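Tyrocidine synthase 3 (Brevibacillus parabrevis, PDB 4MRT) probably activates amino acids and carries the growing tyrocidine chain as thioesters on the phosphopantetheine arms of its peptidyl carrier domains. Local coordinates at residues S16-I21 and R56-E61; E23-V28 and A47-A52; A52-H55 and E61-L64. The protein carries 1 engineered substitution. All blocks are in the same frame, centred on the assembly; numbering follows the deposited sequence.

Contact 1: S16-I21 and R56-E61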
ATOM      1  N   SER A  16     -26.343   4.951  -2.901  1.00 28.63           N
ATOM      2  CA  SER A  16     -26.122   5.620  -4.180  1.00 30.58           C
ATOM      3  C   SER A  16     -25.099   6.737  -4.029  1.00 29.79           C
ATOM      4  O   SER A  16     -24.235   6.878  -4.878  1.00 29.20           O
ATOM      5  CB  SER A  16     -27.433   6.130  -4.813  1.00 32.89           C
ATOM      6  OG  SER A  16     -28.389   6.425  -3.815  1.00 36.47           O
ATOM      7  N   LYS A  17     -25.178   7.480  -2.931  1.00 28.96           N
ATOM      8  CA  LYS A  17     -24.260   8.564  -2.654  1.00 31.44           C
ATOM      9  C   LYS A  17     -22.827   8.051  -2.446  1.00 32.98           C
ATOM     10  O   LYS A  17     -21.879   8.568  -3.033  1.00 33.65           O
ATOM     11  CB  LYS A  17     -24.739   9.339  -1.419  1.00 31.77           C
ATOM     12  CG  LYS A  17     -23.911  10.550  -1.056  1.00 34.15           C
ATOM     13  CD  LYS A  17     -23.702  11.432  -2.280  1.00 39.51           C
ATOM     14  CE  LYS A  17     -23.673  12.914  -1.942  1.00 43.11           C
ATOM     15  NZ  LYS A  17     -24.426  13.701  -2.964  1.00 43.97           N
ATOM     16  N   LEU A  18     -22.689   7.011  -1.630  1.00 32.14           N
ATOM     17  CA  LEU A  18     -21.412   6.352  -1.438  1.00 32.30           C
ATOM     18  C   LEU A  18     -20.848   5.819  -2.748  1.00 32.22           C
ATOM     19  O   LEU A  18     -19.631   5.847  -2.964  1.00 30.52           O
ATOM     20  CB  LEU A  18     -21.559   5.209  -0.432  1.00 30.24           C
ATOM     21  CG  LEU A  18     -21.743   5.662   1.011  1.00 30.56           C
ATOM     22  CD1 LEU A  18     -21.913   4.465   1.938  1.00 30.66           C
ATOM     23  CD2 LEU A  18     -20.582   6.543   1.452  1.00 31.77           C
ATOM     24  N   ALA A  19     -21.732   5.325  -3.615  1.00 31.51           N
ATOM     25  CA  ALA A  19     -21.318   4.890  -4.947  1.00 30.61           C
ATOM     26  C   ALA A  19     -20.786   6.074  -5.717  1.00 31.78           C
ATOM     27  O   ALA A  19     -19.793   5.941  -6.426  1.00 30.04           O
ATOM     28  CB  ALA A  19     -22.458   4.227  -5.700  1.00 29.79           C
ATOM     29  N   GLU A  20     -21.418   7.239  -5.551  1.00 34.38           N
ATOM     30  CA  GLU A  20     -21.013   8.436  -6.296  1.00 36.55           C
ATOM     31  C   GLU A  20     -19.671   8.909  -5.764  1.00 32.43           C
ATOM     32  O   GLU A  20     -18.781   9.304  -6.520  1.00 30.30           O
ATOM     33  CB  GLU A  20     -22.045   9.577  -6.206  1.00 40.74           C
ATOM     34  CG  GLU A  20     -23.504   9.279  -6.597  1.00 45.82           C
ATOM     35  CD  GLU A  20     -23.721   8.199  -7.663  1.00 51.82           C
ATOM     36  OE1 GLU A  20     -22.991   8.184  -8.682  1.00 57.82           O
ATOM     37  OE2 GLU A  20     -24.667   7.376  -7.502  1.00 49.94           O
ATOM     38  N   ILE A  21     -19.528   8.866  -4.451  1.00 28.37           N
ATOM     39  CA  ILE A  21     -18.254   9.173  -3.831  1.00 28.14           C
ATOM     40  C   ILE A  21     -17.131   8.235  -4.336  1.00 26.24           C
ATOM     41  O   ILE A  21     -16.050   8.692  -4.717  1.00 25.64           O
ATOM     42  CB  ILE A  21     -18.362   9.106  -2.298  1.00 28.24           C
ATOM     43  CG1 ILE A  21     -19.201  10.282  -1.795  1.00 29.23           C
ATOM     44  CG2 ILE A  21     -16.978   9.131  -1.674  1.00 27.30           C
ATOM     45  CD1 ILE A  21     -19.644  10.193  -0.347  1.00 30.19           C
ATOM     46  N   ARG A  56     -17.434  14.647   5.416  1.00 45.51           N
ATOM     47  CA  ARG A  56     -17.980  15.866   4.828  1.00 47.34           C
ATOM     48  C   ARG A  56     -19.469  15.733   4.486  1.00 48.44           C
ATOM     49  O   ARG A  56     -20.237  16.686   4.627  1.00 48.34           O
ATOM     50  CB  ARG A  56     -17.183  16.242   3.577  1.00 50.82           C
ATOM     51  CG  ARG A  56     -17.847  17.288   2.691  1.00 55.93           C
ATOM     52  CD  ARG A  56     -16.897  17.861   1.645  1.00 57.99           C
ATOM     53  NE  ARG A  56     -15.892  16.883   1.214  1.00 60.33           N
ATOM     54  CZ  ARG A  56     -14.569  17.056   1.268  1.00 65.36           C
ATOM     55  NH1 ARG A  56     -14.034  18.197   1.709  1.00 65.43           N
ATOM     56  NH2 ARG A  56     -13.765  16.078   0.855  1.00 68.42           N
ATOM     57  N   GLU A  57     -19.870  14.553   4.034  1.00 45.81           N
ATOM     58  CA  GLU A  57     -21.246  14.316   3.654  1.00 45.71           C
ATOM     59  C   GLU A  57     -22.139  14.056   4.863  1.00 44.46           C
ATOM     60  O   GLU A  57     -23.212  14.627   4.963  1.00 42.57           O
ATOM     61  CB  GLU A  57     -21.338  13.150   2.670  1.00 47.42           C
ATOM     62  CG  GLU A  57     -22.722  12.937   2.074  1.00 49.51           C
ATOM     63  CD  GLU A  57     -23.205  14.120   1.249  1.00 50.61           C
ATOM     64  OE1 GLU A  57     -22.489  14.518   0.302  1.00 48.29           O
ATOM     65  OE2 GLU A  57     -24.309  14.642   1.537  1.00 53.79           O
ATOM     66  N   TYR A  58     -21.699  13.205   5.781  1.00 43.26           N
ATOM     67  CA  TYR A  58     -22.571  12.706   6.827  1.00 42.19           C
ATOM     68  C   TYR A  58     -22.125  13.030   8.246  1.00 42.36           C
ATOM     69  O   TYR A  58     -22.719  12.529   9.188  1.00 42.71           O
ATOM     70  CB  TYR A  58     -22.678  11.188   6.727  1.00 42.11           C
ATOM     71  CG  TYR A  58     -23.296  10.661   5.463  1.00 41.72           C
ATOM     72  CD1 TYR A  58     -24.684  10.597   5.305  1.00 40.50           C
ATOM     73  CD2 TYR A  58     -22.497  10.186   4.440  1.00 39.30           C
ATOM     74  CE1 TYR A  58     -25.249  10.087   4.140  1.00 41.17           C
ATOM     75  CE2 TYR A  58     -23.046   9.678   3.284  1.00 40.54           C
ATOM     76  CZ  TYR A  58     -24.418   9.626   3.129  1.00 41.15           C
ATOM     77  OH  TYR A  58     -24.921   9.104   1.953  1.00 40.37           O
ATOM     78  N   GLN A  59     -21.082  13.836   8.410  1.00 44.12           N
ATOM     79  CA  GLN A  59     -20.506  14.100   9.745  1.00 46.29           C
ATOM     80  C   GLN A  59     -20.200  12.820  10.511  1.00 44.90           C
ATOM     81  O   GLN A  59     -20.261  12.814  11.752  1.00 44.23           O
ATOM     82  CB  GLN A  59     -21.428  14.987  10.607  1.00 47.97           C
ATOM     83  CG  GLN A  59     -22.230  16.036   9.854  1.00 50.12           C
ATOM     84  CD  GLN A  59     -21.405  16.795   8.838  1.00 49.18           C
ATOM     85  OE1 GLN A  59     -20.190  16.953   8.988  1.00 49.26           O
ATOM     86  NE2 GLN A  59     -22.062  17.262   7.784  1.00 48.54           N
ATOM     87  N   VAL A  60     -19.871  11.750   9.780  1.00 43.37           N
ATOM     88  CA  VAL A  60     -19.556  10.461  10.386  1.00 44.31           C
ATOM     89  C   VAL A  60     -18.068  10.148  10.203  1.00 42.19           C
ATOM     90  O   VAL A  60     -17.512  10.273   9.110  1.00 41.36           O
ATOM     91  CB  VAL A  60     -20.407   9.312   9.796  1.00 46.60           C
ATOM     92  CG1 VAL A  60     -19.995   7.962  10.393  1.00 47.08           C
ATOM     93  CG2 VAL A  60     -21.889   9.569  10.028  1.00 48.35           C
ATOM     94  N   GLU A  61     -17.446   9.749  11.300  1.00 41.78           N
ATOM     95  CA  GLU A  61     -16.055   9.341  11.325  1.00 43.46           C
ATOM     96  C   GLU A  61     -16.004   7.905  10.846  1.00 39.01           C
ATOM     97  O   GLU A  61     -16.508   7.012  11.520  1.00 38.29           O
ATOM     98  CB  GLU A  61     -15.513   9.417  12.755  1.00 47.24           C
ATOM     99  CG  GLU A  61     -14.005   9.558  12.841  1.00 52.66           C
ATOM    100  CD  GLU A  61     -13.561  11.009  12.920  1.00 57.60           C
ATOM    101  OE1 GLU A  61     -12.582  11.287  13.649  1.00 61.99           O
ATOM    102  OE2 GLU A  61     -14.187  11.874  12.262  1.00 60.10           O
TER
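Lys17 reaches across to Glu57 and Tyr58 at once, its lower chain against the tyrosine hydroxyl and its upper chain against the carboxylate. The first torsion of Lys17 sets CG anti to the backbone N (chi1 -177°), and the chain, bent at chi2, chi3 and chi4, crosses the Glu57 side chain at about a right angle. The methylene CE makes the close approach, 3.0 Å from Glu57 OE1. The ammonium lies farther off: Lys17 NZ is 3.9 Å from Glu57 OE1, a long salt bridge, at a distance where the charges can attract without a hydrogen bond. Lower down, the aliphatic parts of the two chains also touch, with Lys17 CG 4.1 Å from Glu57 CG. Tyr58 passes obliquely by the same lysine, so that its OH rests 3.4 Å from Lys17 CB and 3.5 Å from Lys17 CG. Its ring is backed by its own neighbour: Glu57 CG sits 3.5 Å above the ring plane, displaced toward the rim. Leu18 CD2 touches more loosely, 4.4 Å from Tyr58 CE2. With an alanine at Lys17 the Glu57 carboxylate would probably lose this distant positive partner, and the Tyr58 hydroxyl the CG beside it, though CB would stay. Gln59, with positive phi, is where the chain leaves helix 44-58, so Tyr58 works from the last turn. In the bundle, helix 13-26 faces the end of helix 44-58 here, and helix 73-81 joins from a third direction: Leu18 packs on Ile73 and Ala77, while Tyr58 touches Val80.

Contact 2: E23-V28 and A47-A52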
ATOM      1  N   GLU A  23     -17.053   6.347  -7.077  1.00 26.63           N
ATOM      2  CA  GLU A  23     -16.868   6.549  -8.520  1.00 28.27           C
ATOM      3  C   GLU A  23     -15.973   7.744  -8.808  1.00 27.52           C
ATOM      4  O   GLU A  23     -15.101   7.695  -9.667  1.00 28.23           O
ATOM      5  CB  GLU A  23     -18.234   6.721  -9.211  1.00 30.40           C
ATOM      6  CG  GLU A  23     -19.003   5.414  -9.298  1.00 32.88           C
ATOM      7  CD  GLU A  23     -20.443   5.574  -9.759  1.00 34.91           C
ATOM      8  OE1 GLU A  23     -21.119   4.534  -9.911  1.00 34.49           O
ATOM      9  OE2 GLU A  23     -20.890   6.727  -9.963  1.00 37.60           O
ATOM     10  N   ARG A  24     -16.202   8.814  -8.071  1.00 28.47           N
ATOM     11  CA  ARG A  24     -15.433  10.036  -8.201  1.00 31.45           C
ATOM     12  C   ARG A  24     -13.993   9.868  -7.695  1.00 30.47           C
ATOM     13  O   ARG A  24     -13.064  10.405  -8.288  1.00 28.53           O
ATOM     14  CB  ARG A  24     -16.182  11.138  -7.437  1.00 36.98           C
ATOM     15  CG  ARG A  24     -15.383  12.213  -6.724  1.00 40.10           C
ATOM     16  CD  ARG A  24     -16.209  12.702  -5.543  1.00 44.83           C
ATOM     17  NE  ARG A  24     -17.577  13.048  -5.959  1.00 48.96           N
ATOM     18  CZ  ARG A  24     -18.657  13.019  -5.172  1.00 51.86           C
ATOM     19  NH1 ARG A  24     -18.573  12.653  -3.900  1.00 53.17           N
ATOM     20  NH2 ARG A  24     -19.844  13.360  -5.663  1.00 51.80           N
ATOM     21  N   VAL A  25     -13.822   9.128  -6.596  1.00 28.02           N
ATOM     22  CA  VAL A  25     -12.497   8.870  -6.021  1.00 25.77           C
ATOM     23  C   VAL A  25     -11.723   7.925  -6.944  1.00 22.95           C
ATOM     24  O   VAL A  25     -10.572   8.175  -7.266  1.00 23.87           O
ATOM     25  CB  VAL A  25     -12.607   8.356  -4.557  1.00 26.41           C
ATOM     26  CG1 VAL A  25     -11.276   7.806  -4.034  1.00 28.98           C
ATOM     27  CG2 VAL A  25     -13.052   9.474  -3.641  1.00 27.05           C
ATOM     28  N   LEU A  26     -12.373   6.874  -7.419  1.00 22.27           N
ATOM     29  CA  LEU A  26     -11.719   5.858  -8.215  1.00 22.86           C
ATOM     30  C   LEU A  26     -11.675   6.111  -9.730  1.00 23.52           C
ATOM     31  O   LEU A  26     -10.936   5.434 -10.445  1.00 24.73           O
ATOM     32  CB  LEU A  26     -12.395   4.520  -7.967  1.00 23.20           C
ATOM     33  CG  LEU A  26     -12.421   4.029  -6.525  1.00 23.79           C
ATOM     34  CD1 LEU A  26     -13.356   2.854  -6.380  1.00 23.92           C
ATOM     35  CD2 LEU A  26     -11.016   3.677  -6.075  1.00 24.32           C
ATOM     36  N   GLY A  27     -12.466   7.053 -10.235  1.00 24.72           N
ATOM     37  CA  GLY A  27     -12.550   7.282 -11.701  1.00 23.76           C
ATOM     38  C   GLY A  27     -13.120   6.093 -12.445  1.00 25.96           C
ATOM     39  O   GLY A  27     -12.641   5.726 -13.526  1.00 27.55           O
ATOM     40  N   VAL A  28     -14.124   5.446 -11.852  1.00 27.89           N
ATOM     41  CA  VAL A  28     -14.755   4.297 -12.487  1.00 29.70           C
ATOM     42  C   VAL A  28     -16.248   4.474 -12.324  1.00 30.57           C
ATOM     43  O   VAL A  28     -16.710   5.056 -11.344  1.00 33.90           O
ATOM     44  CB  VAL A  28     -14.269   2.906 -11.948  1.00 30.89           C
ATOM     45  CG1 VAL A  28     -12.878   2.989 -11.325  1.00 30.82           C
ATOM     46  CG2 VAL A  28     -15.248   2.283 -10.966  1.00 30.25           C
ATOM     47  N   ALA A  47      -8.626   5.245  -0.033  1.00 19.95           N
ATOM     48  CA  ALA A  47      -9.479   4.942   1.117  1.00 19.36           C
ATOM     49  C   ALA A  47      -9.579   6.169   2.034  1.00 20.89           C
ATOM     50  O   ALA A  47     -10.644   6.412   2.599  1.00 19.45           O
ATOM     51  CB  ALA A  47      -8.959   3.719   1.884  1.00 18.79           C
ATOM     52  N   MET A  48      -8.484   6.950   2.150  1.00 22.25           N
ATOM     53  CA  MET A  48      -8.459   8.156   3.014  1.00 23.27           C
ATOM     54  C   MET A  48      -9.406   9.200   2.431  1.00 23.14           C
ATOM     55  O   MET A  48     -10.150   9.818   3.161  1.00 21.61           O
ATOM     56  CB  MET A  48      -7.088   8.845   3.108  1.00 23.64           C
ATOM     57  CG  MET A  48      -5.876   8.028   3.519  1.00 25.83           C
ATOM     58  SD  MET A  48      -6.102   7.140   5.055  1.00 28.64           S
ATOM     59  CE  MET A  48      -6.610   5.587   4.348  1.00 31.68           C
ATOM     60  N   ALA A  49      -9.286   9.430   1.126  1.00 22.65           N
ATOM     61  CA  ALA A  49     -10.187  10.311   0.406  1.00 24.08           C
ATOM     62  C   ALA A  49     -11.629   9.862   0.576  1.00 24.98           C
ATOM     63  O   ALA A  49     -12.504  10.706   0.773  1.00 26.11           O
ATOM     64  CB  ALA A  49      -9.831  10.364  -1.069  1.00 23.76           C
ATOM     65  N   VAL A  50     -11.894   8.559   0.505  1.00 23.44           N
ATOM     66  CA  VAL A  50     -13.254   8.067   0.767  1.00 23.25           C
ATOM     67  C   VAL A  50     -13.739   8.448   2.164  1.00 24.17           C
ATOM     68  O   VAL A  50     -14.869   8.926   2.300  1.00 23.84           O
ATOM     69  CB  VAL A  50     -13.419   6.547   0.545  1.00 22.97           C
ATOM     70  CG1 VAL A  50     -14.755   6.033   1.101  1.00 23.78           C
ATOM     71  CG2 VAL A  50     -13.318   6.219  -0.926  1.00 22.53           C
ATOM     72  N   ALA A  51     -12.909   8.224   3.186  1.00 24.82           N
ATOM     73  CA  ALA A  51     -13.251   8.551   4.570  1.00 26.00           C
ATOM     74  C   ALA A  51     -13.426  10.062   4.809  1.00 27.73           C
ATOM     75  O   ALA A  51     -14.323  10.490   5.548  1.00 30.33           O
ATOM     76  CB  ALA A  51     -12.196   7.983   5.513  1.00 26.17           C
ATOM     77  N   ALA A  52     -12.582  10.874   4.183  1.00 29.51           N
ATOM     78  CA  ALA A  52     -12.758  12.333   4.246  1.00 30.46           C
ATOM     79  C   ALA A  52     -14.133  12.795   3.689  1.00 31.78           C
ATOM     80  O   ALA A  52     -14.803  13.651   4.282  1.00 30.60           O
ATOM     81  CB  ALA A  52     -11.627  13.038   3.522  1.00 30.74           C
TER
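Val25 and Val50 bring the backbones of helices 13-26 and 44-58 to their nearest point in these segments, 6.9 Å from CA to CA, two residues before Gly27 leaves helical geometry with positive phi. One methyl does the touching from the first helix. With chi1 at 168°, CG1 of Val25 lies opposite the backbone N and meets two neighbours on the facing turn. On one of them, Val50, it lies 4.0 Å from the methyl CG2, the two valine side chains crossing at about a right angle. On the other, Ala49, it comes to 4.2 Å from CB, a small side chain, consistent with the close approach of the helices. Val25 also packs on Lys46, one turn earlier on helix 44-58, and Val50 also touches Phe37 and Leu67 of helix 64-69, which ties this helix pair to the loop and the short helix beside it. Everything that meets between the two segments is methyl carbon. With neither charge nor polar group involved, cohesion here rests on dispersion and on keeping apolar surface from water, and methyl-to-methyl packing, not a directed bond, joins the segments at this point.

Contact 3: A52-H55 and E61-L64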
ATOM      1  N   ALA A  52     -12.582  10.874   4.183  1.00 29.51           N
ATOM      2  CA  ALA A  52     -12.758  12.333   4.246  1.00 30.46           C
ATOM      3  C   ALA A  52     -14.133  12.795   3.689  1.00 31.78           C
ATOM      4  O   ALA A  52     -14.803  13.651   4.282  1.00 30.60           O
ATOM      5  CB  ALA A  52     -11.627  13.038   3.522  1.00 30.74           C
ATOM      6  N   GLN A  53     -14.551  12.220   2.570  1.00 30.94           N
ATOM      7  CA  GLN A  53     -15.800  12.635   1.932  1.00 34.14           C
ATOM      8  C   GLN A  53     -17.034  12.092   2.656  1.00 34.95           C
ATOM      9  O   GLN A  53     -18.104  12.696   2.571  1.00 35.42           O
ATOM     10  CB  GLN A  53     -15.830  12.232   0.461  1.00 34.09           C
ATOM     11  CG  GLN A  53     -14.513  12.516  -0.219  1.00 36.53           C
ATOM     12  CD  GLN A  53     -14.616  12.867  -1.673  1.00 38.68           C
ATOM     13  OE1 GLN A  53     -13.663  13.383  -2.256  1.00 39.67           O
ATOM     14  NE2 GLN A  53     -15.758  12.588  -2.276  1.00 39.79           N
ATOM     15  N   VAL A  54     -16.895  10.964   3.354  1.00 33.75           N
ATOM     16  CA  VAL A  54     -17.984  10.464   4.200  1.00 34.84           C
ATOM     17  C   VAL A  54     -18.194  11.401   5.393  1.00 36.76           C
ATOM     18  O   VAL A  54     -19.323  11.661   5.776  1.00 37.34           O
ATOM     19  CB  VAL A  54     -17.733   9.018   4.680  1.00 33.46           C
ATOM     20  CG1 VAL A  54     -18.606   8.651   5.882  1.00 33.07           C
ATOM     21  CG2 VAL A  54     -17.965   8.040   3.548  1.00 32.83           C
ATOM     22  N   HIS A  55     -17.109  11.910   5.971  1.00 39.43           N
ATOM     23  CA  HIS A  55     -17.229  12.870   7.064  1.00 42.61           C
ATOM     24  C   HIS A  55     -17.833  14.190   6.596  1.00 43.28           C
ATOM     25  O   HIS A  55     -18.632  14.778   7.302  1.00 45.04           O
ATOM     26  CB  HIS A  55     -15.883  13.153   7.726  1.00 43.36           C
ATOM     27  CG  HIS A  55     -16.005  13.913   9.012  1.00 44.66           C
ATOM     28  ND1 HIS A  55     -15.881  15.283   9.083  1.00 44.16           N
ATOM     29  CD2 HIS A  55     -16.264  13.494  10.274  1.00 45.79           C
ATOM     30  CE1 HIS A  55     -16.042  15.672  10.335  1.00 44.83           C
ATOM     31  NE2 HIS A  55     -16.276  14.605  11.078  1.00 45.20           N
ATOM     32  N   GLU A  61     -17.446   9.749  11.300  1.00 41.78           N
ATOM     33  CA  GLU A  61     -16.055   9.341  11.325  1.00 43.46           C
ATOM     34  C   GLU A  61     -16.004   7.905  10.846  1.00 39.01           C
ATOM     35  O   GLU A  61     -16.508   7.012  11.520  1.00 38.29           O
ATOM     36  CB  GLU A  61     -15.513   9.417  12.755  1.00 47.24           C
ATOM     37  CG  GLU A  61     -14.005   9.558  12.841  1.00 52.66           C
ATOM     38  CD  GLU A  61     -13.561  11.009  12.920  1.00 57.60           C
ATOM     39  OE1 GLU A  61     -12.582  11.287  13.649  1.00 61.99           O
ATOM     40  OE2 GLU A  61     -14.187  11.874  12.262  1.00 60.10           O
ATOM     41  N   LEU A  62     -15.426   7.681   9.670  1.00 35.35           N
ATOM     42  CA  LEU A  62     -15.261   6.324   9.152  1.00 32.58           C
ATOM     43  C   LEU A  62     -13.858   5.829   9.497  1.00 31.20           C
ATOM     44  O   LEU A  62     -12.898   6.187   8.814  1.00 29.80           O
ATOM     45  CB  LEU A  62     -15.469   6.303   7.637  1.00 32.50           C
ATOM     46  CG  LEU A  62     -15.284   4.987   6.887  1.00 32.50           C
ATOM     47  CD1 LEU A  62     -16.129   3.902   7.524  1.00 33.13           C
ATOM     48  CD2 LEU A  62     -15.637   5.149   5.415  1.00 34.18           C
ATOM     49  N   PRO A  63     -13.728   4.994  10.552  1.00 30.18           N
ATOM     50  CA  PRO A  63     -12.387   4.495  10.834  1.00 26.34           C
ATOM     51  C   PRO A  63     -11.891   3.677   9.647  1.00 24.86           C
ATOM     52  O   PRO A  63     -12.654   2.966   8.996  1.00 23.29           O
ATOM     53  CB  PRO A  63     -12.583   3.632  12.090  1.00 26.86           C
ATOM     54  CG  PRO A  63     -13.880   4.105  12.688  1.00 27.47           C
ATOM     55  CD  PRO A  63     -14.717   4.422  11.480  1.00 28.83           C
ATOM     56  N   LEU A  64     -10.620   3.821   9.326  1.00 24.07           N
ATOM     57  CA  LEU A  64     -10.087   3.164   8.155  1.00 23.62           C
ATOM     58  C   LEU A  64     -10.162   1.663   8.263  1.00 23.97           C
ATOM     59  O   LEU A  64     -10.420   0.992   7.264  1.00 26.08           O
ATOM     60  CB  LEU A  64      -8.675   3.635   7.861  1.00 22.68           C
ATOM     61  CG  LEU A  64      -8.586   4.904   7.006  1.00 24.01           C
ATOM     62  CD1 LEU A  64      -9.311   4.733   5.682  1.00 23.89           C
ATOM     63  CD2 LEU A  64      -9.102   6.142   7.716  1.00 23.21           C
TER
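Val54 and Leu62 form the inner half of this contact in the four-helix bundle of a carrier protein, where the chain, having left helix 44-58, doubles back beside it toward helix 64-69. Leu62 points toward the helix, and with CG anti to the backbone N (chi1 177°) it brings CD2 to 4.2 Å from Val54 CG2, the two side chains meeting at about a right angle. Both residues are buried. Helix 73-81 adds to this apolar layer, with Val80 against Val54 and Leu76 and Tyr79 against Leu62. The outer half is different in kind. His55 and Glu61 lie nearer by backbone, 5.7 Å between CA atoms against 7.0 Å for Val54 and Leu62, yet their side chains meet at the exposed side without a hydrogen bond. The CB of Glu61 starts off away from the helix, and a bend at chi2 (93°) returns the carboxylate to the imidazole at a slant, the two planes 60° apart. His55 also packs on a basic side chain of the chain of another protein. Pro63 then occupies the N-cap position of helix 64-69. Any attraction of acid to ring would depend on the charge of the imidazole: Glu61 OE2 is 3.3 Å from the ring carbon CD2 of His55 and 3.6 Å from its NE2.

In the fold
Helix 44-58 runs through all three contacts. Contact 1 pairs the last turn, and contact 2 the 47-52 part, of this helix with helix 13-26, their centres 10 Å apart; contact 3 uses the helix between them, 8 Å from contact 1 and 11 Å from contact 2. Contact 1 meets contact 3 where Leu18 CD2 lies 3.7 Å from Val54 CG2, and contact 2 meets it where Ala51 CB lies 3.8 Å from Leu62 O. The coenzyme A pocket is formed by His43 just before helix 44-58, Ala44 at its start, and Lys65, Phe68 and Ala69 of helix 64-69. The ligand stays about 12 Å from the Val25 side chain and about 11 Å from that of Leu62.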